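Local coordinates for protein thioesterase (Pseudomonas aeruginosa, PDB 3QY3) that probably hydrolyses fatty acyl-CoA thioesters, as a hotdog-fold thioesterase assembled from four chains, at residues E76-L81 and L134-H139; G107-V112 and N142-V147. All blocks are in the same frame, centred on the assembly; numbering follows the deposited sequence.

Contact 1: residues E76-L81 and L134-H139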
ATOM      1  N   GLU A  76      -6.676  -8.195  25.046  1.00 49.03           N
ATOM      2  CA  GLU A  76      -6.178  -9.488  24.585  1.00 47.23           C
ATOM      3  C   GLU A  76      -6.702  -9.760  23.181  1.00 44.05           C
ATOM      4  O   GLU A  76      -7.870  -9.474  22.866  1.00 44.09           O
ATOM      5  CB  GLU A  76      -6.654 -10.655  25.473  1.00 48.86           C
ATOM      6  CG  GLU A  76      -6.956 -10.358  26.895  1.00 53.42           C
ATOM      7  CD  GLU A  76      -7.784 -11.459  27.544  1.00 57.29           C
ATOM      8  OE1 GLU A  76      -7.514 -12.666  27.314  1.00 57.88           O
ATOM      9  OE2 GLU A  76      -8.725 -11.114  28.290  1.00 64.08           O
ATOM     10  N   GLY A  77      -5.868 -10.372  22.350  1.00 40.19           N
ATOM     11  CA  GLY A  77      -6.358 -10.860  21.060  1.00 37.41           C
ATOM     12  C   GLY A  77      -5.288 -11.561  20.241  1.00 35.05           C
ATOM     13  O   GLY A  77      -4.158 -11.760  20.712  1.00 33.87           O
ATOM     14  N   PRO A  78      -5.649 -11.939  19.008  1.00 32.58           N
ATOM     15  CA  PRO A  78      -4.767 -12.768  18.190  1.00 30.92           C
ATOM     16  C   PRO A  78      -3.625 -11.950  17.602  1.00 30.02           C
ATOM     17  O   PRO A  78      -3.813 -10.800  17.170  1.00 29.35           O
ATOM     18  CB  PRO A  78      -5.695 -13.305  17.104  1.00 30.66           C
ATOM     19  CG  PRO A  78      -6.773 -12.224  16.966  1.00 31.51           C
ATOM     20  CD  PRO A  78      -6.928 -11.618  18.337  1.00 32.49           C
ATOM     21  N   VAL A  79      -2.439 -12.547  17.614  1.00 29.24           N
ATOM     22  CA  VAL A  79      -1.266 -11.968  17.004  1.00 28.40           C
ATOM     23  C   VAL A  79      -0.713 -12.980  15.998  1.00 27.00           C
ATOM     24  O   VAL A  79      -0.659 -14.175  16.294  1.00 27.93           O
ATOM     25  CB  VAL A  79      -0.206 -11.620  18.088  1.00 29.85           C
ATOM     26  CG1 VAL A  79       1.048 -11.091  17.451  1.00 32.73           C
ATOM     27  CG2 VAL A  79      -0.779 -10.575  19.006  1.00 33.29           C
ATOM     28  N   VAL A  80      -0.372 -12.504  14.803  1.00 24.06           N
ATOM     29  CA  VAL A  80       0.262 -13.349  13.819  1.00 22.71           C
ATOM     30  C   VAL A  80       1.736 -13.691  14.218  1.00 22.27           C
ATOM     31  O   VAL A  80       2.582 -12.817  14.352  1.00 23.01           O
ATOM     32  CB  VAL A  80       0.194 -12.720  12.415  1.00 23.38           C
ATOM     33  CG1 VAL A  80       0.905 -13.613  11.437  1.00 22.71           C
ATOM     34  CG2 VAL A  80      -1.280 -12.518  11.977  1.00 25.60           C
ATOM     35  N   LEU A  81       2.020 -14.985  14.364  1.00 20.68           N
ATOM     36  CA  LEU A  81       3.363 -15.448  14.655  1.00 21.30           C
ATOM     37  C   LEU A  81       4.096 -15.797  13.362  1.00 20.86           C
ATOM     38  O   LEU A  81       5.305 -15.625  13.268  1.00 18.80           O
ATOM     39  CB  LEU A  81       3.322 -16.710  15.539  1.00 22.36           C
ATOM     40  CG  LEU A  81       4.634 -17.435  15.867  1.00 25.54           C
ATOM     41  CD1 LEU A  81       5.665 -16.473  16.434  1.00 26.82           C
ATOM     42  CD2 LEU A  81       4.393 -18.622  16.866  1.00 32.29           C
ATOM     43  N   LEU A 134      -1.542 -18.145  14.554  1.00 24.90           N
ATOM     44  CA  LEU A 134      -1.940 -17.096  15.438  1.00 25.40           C
ATOM     45  C   LEU A 134      -1.709 -17.573  16.862  1.00 26.45           C
ATOM     46  O   LEU A 134      -1.877 -18.757  17.173  1.00 28.77           O
ATOM     47  CB  LEU A 134      -3.451 -16.805  15.254  1.00 25.32           C
ATOM     48  CG  LEU A 134      -4.002 -16.457  13.856  1.00 26.77           C
ATOM     49  CD1 LEU A 134      -5.524 -16.738  13.902  1.00 31.67           C
ATOM     50  CD2 LEU A 134      -3.670 -14.999  13.559  1.00 27.18           C
ATOM     51  N   VAL A 135      -1.326 -16.627  17.705  1.00 26.93           N
ATOM     52  CA  VAL A 135      -1.212 -16.856  19.132  0.60 28.58           C
ATOM     53  C   VAL A 135      -2.050 -15.769  19.838  1.00 29.70           C
ATOM     54  O   VAL A 135      -2.020 -14.594  19.436  1.00 28.54           O
ATOM     55  CB  VAL A 135       0.286 -16.859  19.592  0.60 29.36           C
ATOM     56  CG1 VAL A 135       1.091 -18.000  18.928  0.60 28.35           C
ATOM     57  CG2 VAL A 135       0.990 -15.519  19.296  0.60 28.50           C
ATOM     58  N   TRP A 136      -2.816 -16.147  20.864  1.00 31.42           N
ATOM     59  CA  TRP A 136      -3.574 -15.154  21.626  1.00 34.24           C
ATOM     60  C   TRP A 136      -2.653 -14.686  22.740  1.00 36.24           C
ATOM     61  O   TRP A 136      -2.045 -15.502  23.426  1.00 37.10           O
ATOM     62  CB  TRP A 136      -4.885 -15.717  22.186  1.00 34.84           C
ATOM     63  CG  TRP A 136      -6.055 -15.386  21.298  1.00 35.43           C
ATOM     64  CD1 TRP A 136      -7.044 -14.444  21.532  1.00 34.84           C
ATOM     65  CD2 TRP A 136      -6.333 -15.952  20.013  1.00 34.33           C
ATOM     66  NE1 TRP A 136      -7.894 -14.376  20.430  1.00 34.56           N
ATOM     67  CE2 TRP A 136      -7.495 -15.318  19.509  1.00 33.75           C
ATOM     68  CE3 TRP A 136      -5.728 -16.968  19.240  1.00 34.69           C
ATOM     69  CZ2 TRP A 136      -8.061 -15.669  18.268  1.00 35.40           C
ATOM     70  CZ3 TRP A 136      -6.280 -17.277  17.981  1.00 32.00           C
ATOM     71  CH2 TRP A 136      -7.419 -16.627  17.515  1.00 33.54           C
ATOM     72  N   VAL A 137      -2.565 -13.374  22.881  1.00 38.50           N
ATOM     73  CA  VAL A 137      -1.674 -12.715  23.800  1.00 41.17           C
ATOM     74  C   VAL A 137      -2.395 -11.537  24.510  1.00 43.58           C
ATOM     75  O   VAL A 137      -3.240 -10.830  23.938  1.00 42.72           O
ATOM     76  CB  VAL A 137      -0.425 -12.168  23.078  1.00 41.20           C
ATOM     77  CG1 VAL A 137       0.578 -11.643  24.092  1.00 43.97           C
ATOM     78  CG2 VAL A 137       0.223 -13.222  22.156  1.00 41.88           C
ATOM     79  N   ARG A 138      -2.084 -11.333  25.787  1.00 46.82           N
ATOM     80  CA  ARG A 138      -2.460 -10.082  26.422  1.00 48.46           C
ATOM     81  C   ARG A 138      -1.376  -9.077  26.037  1.00 47.97           C
ATOM     82  O   ARG A 138      -0.208  -9.287  26.364  1.00 48.31           O
ATOM     83  CB  ARG A 138      -2.546 -10.244  27.932  1.00 51.08           C
ATOM     84  CG  ARG A 138      -3.016  -8.979  28.606  1.00 55.48           C
ATOM     85  CD  ARG A 138      -3.484  -9.302  30.011  1.00 61.78           C
ATOM     86  NE  ARG A 138      -4.862  -9.804  30.016  1.00 66.35           N
ATOM     87  CZ  ARG A 138      -5.944  -9.053  30.228  1.00 70.67           C
ATOM     88  NH1 ARG A 138      -5.845  -7.740  30.455  1.00 72.25           N
ATOM     89  NH2 ARG A 138      -7.147  -9.616  30.220  1.00 73.58           N
ATOM     90  N   HIS A 139      -1.751  -7.994  25.363  1.00 57.96           N
ATOM     91  CA  HIS A 139      -0.770  -7.170  24.643  1.00 59.71           C
ATOM     92  C   HIS A 139       0.125  -6.349  25.549  1.00 64.27           C
ATOM     93  O   HIS A 139       1.344  -6.322  25.352  1.00 63.89           O
ATOM     94  CB  HIS A 139      -1.469  -6.241  23.660  1.00 62.22           C
ATOM     95  CG  HIS A 139      -2.319  -6.952  22.654  1.00 59.05           C
ATOM     96  ND1 HIS A 139      -1.854  -8.006  21.896  1.00 54.42           N
ATOM     97  CD2 HIS A 139      -3.602  -6.744  22.270  1.00 60.64           C
ATOM     98  CE1 HIS A 139      -2.816  -8.414  21.087  1.00 54.72           C
ATOM     99  NE2 HIS A 139      -3.888  -7.667  21.295  1.00 56.19           N
TER

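Contact 2: residues G107-V112 and N142-V147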
ATOM      1  N   GLY A 107      -4.094 -25.132  19.669  1.00 37.76           N
ATOM      2  CA  GLY A 107      -3.371 -25.303  20.916  1.00 39.82           C
ATOM      3  C   GLY A 107      -4.173 -24.620  22.008  1.00 41.22           C
ATOM      4  O   GLY A 107      -5.274 -24.092  21.761  1.00 42.29           O
ATOM      5  N   THR A 108      -3.629 -24.576  23.215  1.00 42.09           N
ATOM      6  CA  THR A 108      -4.312 -23.860  24.279  1.00 42.45           C
ATOM      7  C   THR A 108      -4.458 -22.360  23.983  1.00 40.58           C
ATOM      8  O   THR A 108      -5.488 -21.771  24.310  1.00 41.50           O
ATOM      9  CB  THR A 108      -3.640 -24.099  25.649  1.00 44.34           C
ATOM     10  OG1 THR A 108      -2.261 -23.714  25.558  1.00 48.62           O
ATOM     11  CG2 THR A 108      -3.753 -25.541  25.991  1.00 44.52           C
ATOM     12  N   SER A 109      -3.446 -21.758  23.355  1.00 38.94           N
ATOM     13  CA  SER A 109      -3.464 -20.316  23.044  0.70 37.81           C
ATOM     14  C   SER A 109      -3.008 -20.006  21.605  1.00 35.89           C
ATOM     15  O   SER A 109      -2.626 -18.887  21.292  1.00 34.71           O
ATOM     16  CB  SER A 109      -2.516 -19.585  23.977  0.70 39.71           C
ATOM     17  OG  SER A 109      -1.222 -20.129  23.844  0.70 40.37           O
ATOM     18  N   SER A 110      -3.077 -20.977  20.721  1.00 33.60           N
ATOM     19  CA  SER A 110      -2.645 -20.765  19.332  1.00 32.59           C
ATOM     20  C   SER A 110      -3.554 -21.524  18.410  1.00 31.03           C
ATOM     21  O   SER A 110      -4.213 -22.508  18.805  1.00 29.83           O
ATOM     22  CB  SER A 110      -1.189 -21.208  19.155  1.00 32.76           C
ATOM     23  OG  SER A 110      -1.011 -22.582  19.438  1.00 36.65           O
ATOM     24  N   LEU A 111      -3.586 -21.079  17.160  1.00 27.08           N
ATOM     25  CA  LEU A 111      -4.381 -21.722  16.166  1.00 27.21           C
ATOM     26  C   LEU A 111      -3.679 -21.523  14.856  1.00 25.26           C
ATOM     27  O   LEU A 111      -3.306 -20.376  14.542  1.00 24.17           O
ATOM     28  CB  LEU A 111      -5.780 -21.059  16.068  1.00 27.53           C
ATOM     29  CG  LEU A 111      -6.676 -21.450  14.863  1.00 27.21           C
ATOM     30  CD1 LEU A 111      -7.112 -22.934  14.928  1.00 30.62           C
ATOM     31  CD2 LEU A 111      -7.978 -20.554  14.791  1.00 30.25           C
ATOM     32  N   VAL A 112      -3.592 -22.592  14.086  1.00 25.58           N
ATOM     33  CA  VAL A 112      -3.155 -22.533  12.714  1.00 24.21           C
ATOM     34  C   VAL A 112      -4.379 -22.394  11.831  1.00 24.06           C
ATOM     35  O   VAL A 112      -5.331 -23.211  11.908  1.00 25.49           O
ATOM     36  CB  VAL A 112      -2.271 -23.735  12.346  1.00 25.21           C
ATOM     37  CG1 VAL A 112      -1.857 -23.631  10.831  1.00 25.19           C
ATOM     38  CG2 VAL A 112      -1.041 -23.789  13.268  1.00 25.16           C
ATOM     39  N   ASN A 142       2.609  -8.937  27.039  1.00 68.09           N
ATOM     40  CA  ASN A 142       3.367  -9.872  26.192  1.00 66.24           C
ATOM     41  C   ASN A 142       3.390 -11.311  26.734  1.00 65.54           C
ATOM     42  O   ASN A 142       4.451 -11.887  26.975  1.00 67.52           O
ATOM     43  CB  ASN A 142       4.801  -9.365  25.950  1.00 68.77           C
ATOM     44  CG  ASN A 142       5.462 -10.033  24.742  1.00 69.43           C
ATOM     45  OD1 ASN A 142       4.831 -10.822  24.030  1.00 71.10           O
ATOM     46  ND2 ASN A 142       6.733  -9.716  24.509  1.00 73.84           N
ATOM     47  N   ARG A 143       2.202 -11.877  26.914  1.00 63.55           N
ATOM     48  CA  ARG A 143       2.048 -13.214  27.468  1.00 63.67           C
ATOM     49  C   ARG A 143       0.826 -13.900  26.859  1.00 59.71           C
ATOM     50  O   ARG A 143      -0.227 -13.280  26.690  1.00 57.23           O
ATOM     51  CB  ARG A 143       1.888 -13.143  28.977  1.00 68.57           C
ATOM     52  CG  ARG A 143       1.753 -14.515  29.637  1.00 72.76           C
ATOM     53  CD  ARG A 143       1.932 -14.432  31.148  1.00 81.70           C
ATOM     54  NE  ARG A 143       3.176 -13.758  31.533  1.00 86.06           N
ATOM     55  CZ  ARG A 143       3.496 -13.425  32.783  1.00 93.34           C
ATOM     56  NH1 ARG A 143       4.646 -12.809  33.026  1.00 96.07           N
ATOM     57  NH2 ARG A 143       2.678 -13.701  33.793  1.00 98.80           N
ATOM     58  N   SER A 144       0.990 -15.182  26.540  1.00 58.51           N
ATOM     59  CA  SER A 144      -0.041 -15.951  25.882  1.00 55.54           C
ATOM     60  C   SER A 144      -1.239 -16.191  26.797  1.00 55.40           C
ATOM     61  O   SER A 144      -1.088 -16.361  28.014  1.00 58.92           O
ATOM     62  CB  SER A 144       0.546 -17.267  25.366  1.00 57.13           C
ATOM     63  OG  SER A 144       1.175 -17.982  26.404  1.00 63.41           O
ATOM     64  N   THR A 145      -2.430 -16.170  26.204  1.00 51.60           N
ATOM     65  CA  THR A 145      -3.705 -16.296  26.928  1.00 52.30           C
ATOM     66  C   THR A 145      -4.599 -17.277  26.174  1.00 48.82           C
ATOM     67  O   THR A 145      -4.377 -17.506  25.004  1.00 46.13           O
ATOM     68  CB  THR A 145      -4.414 -14.930  27.007  1.00 52.54           C
ATOM     69  OG1 THR A 145      -4.753 -14.468  25.686  1.00 51.33           O
ATOM     70  CG2 THR A 145      -3.500 -13.910  27.690  1.00 56.50           C
ATOM     71  N   PRO A 146      -5.623 -17.851  26.828  1.00 49.56           N
ATOM     72  CA  PRO A 146      -6.349 -18.880  26.083  1.00 47.10           C
ATOM     73  C   PRO A 146      -7.116 -18.379  24.848  1.00 42.50           C
ATOM     74  O   PRO A 146      -7.515 -17.216  24.752  1.00 41.98           O
ATOM     75  CB  PRO A 146      -7.293 -19.493  27.138  1.00 50.98           C
ATOM     76  CG  PRO A 146      -6.725 -19.060  28.467  1.00 56.10           C
ATOM     77  CD  PRO A 146      -6.121 -17.717  28.210  1.00 54.32           C
ATOM     78  N   VAL A 147      -7.259 -19.246  23.872  1.00 40.52           N
ATOM     79  CA  VAL A 147      -8.096 -18.968  22.708  1.00 38.40           C
ATOM     80  C   VAL A 147      -9.556 -18.774  23.220  1.00 39.29           C
ATOM     81  O   VAL A 147      -9.989 -19.481  24.131  1.00 40.27           O
ATOM     82  CB  VAL A 147      -7.984 -20.149  21.702  1.00 38.62           C
ATOM     83  CG1 VAL A 147      -8.905 -19.966  20.527  1.00 39.66           C
ATOM     84  CG2 VAL A 147      -6.547 -20.334  21.239  1.00 38.78           C
TER

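Contact 1: residues E76-L81 and L134-H139
Strand E76-L81 and strand L134-R138 run antiparallel, with four backbone hydrogen bonds tying G77 to V137 and V79 to V135; H139 follows the second. The shortest joins V79 N to V135 O at 2.8 Å. P78-W136 lies between the bonded pairs, with E76-R138 and V80-L134 beyond them; the side chains of these non-hydrogen-bonded pairs share one face of the sheet. Here the P78 ring rests on the indole of W136. P78 CB stands over the six-membered ring, 3.6 Å from its centroid and 16° off the normal, a CH-pi contact. G77 C also lies over a face of the indole, 3.6 Å from W136 CD1. V80 CG2 meets L134 CD2 beyond the proline. At the outer end E76 OE2 forms a salt bridge with R138 NH2 at 2.9 Å. One oxygen meets one nitrogen, and the two planes are tilted 35° apart. The arginine chain bends at chi3 (-82°), and E76 CG lies over one face of the guanidinium. On the other face of the sheet, V79 CG2 touches the H139 ring near its plane, 3.6 Å from CE1. H139 NE2 comes within 3.5 Å of G77 N. In one of two V135 conformers, CG1 lies 3.9 Å from L81 CD2, a doubtful contact. Helix 51-66 lies against the face of P78, V80 and L134, through F64 and R60, as expected of the helix wrapped by the hotdog sheet. L81 packs on T86 of the second subunit. Strand 110-119 and the turn before it flank L134-R138, bonding L134 to L111 and W136 to S109.

Contact 2: residues G107-V112 and N142-V147
T108 O accepts the backbone N-H of V147 at 3.1 Å. The bond is nearly straight, 168° at the hydrogen, and V147 N lies in the carbonyl plane. P146 CA comes to the same oxygen as a weaker CA-H...O contact of 3.5 Å. The side chain of V147 then folds over the turn. CG1 is anti to the backbone N (chi1 176°), which leaves CG2 anti to the carbonyl carbon and beside the backbone N, 3.6 Å from S110 N and equally close to S109 CA. The turn is closed from within by a bond from G107 N to S110 O at 2.8 Å. It is the tight hairpin that links neighbouring antiparallel strands 96-106 and 110-119 of the hotdog sheet. S109 lies alongside residues 144-146. Its CB approaches T145 O at 3.0 Å, a close approach and not a hydrogen bond; S109 was modelled in two conformers, so its detail is less certain. In the conformer described, S109 OG touches S144 CB at 3.7 Å. Further back, N142 and R143 both face R138, a G1 beta bulge at the start of the short strand 143-144. V147 also packs on L106 of strand 96-106, while P146 touches R152 of helix 149-155.

Contacts 1 and 2 have centres about 7 Å apart and lie on the same side of the chain's centre. Strand 128-138 carries one segment of contact 1, where it pairs with 76-87, and both segments of contact 2 bond to it. Strands 110-119 and 143-144, which carry the segments of contact 2, are its neighbours in the sheet. The segments alternate along the chain: 76-81, 107-112, 134-139, 142-147. Two probable backbone hydrogen bonds join the contacts directly, W136 N to S109 O and R138 N to R143 O, each 2.8 Å. Strand 128-138 thus joins the contacts, and the chain after it turns back past the hairpin at 107-110 before reaching helix 149-155.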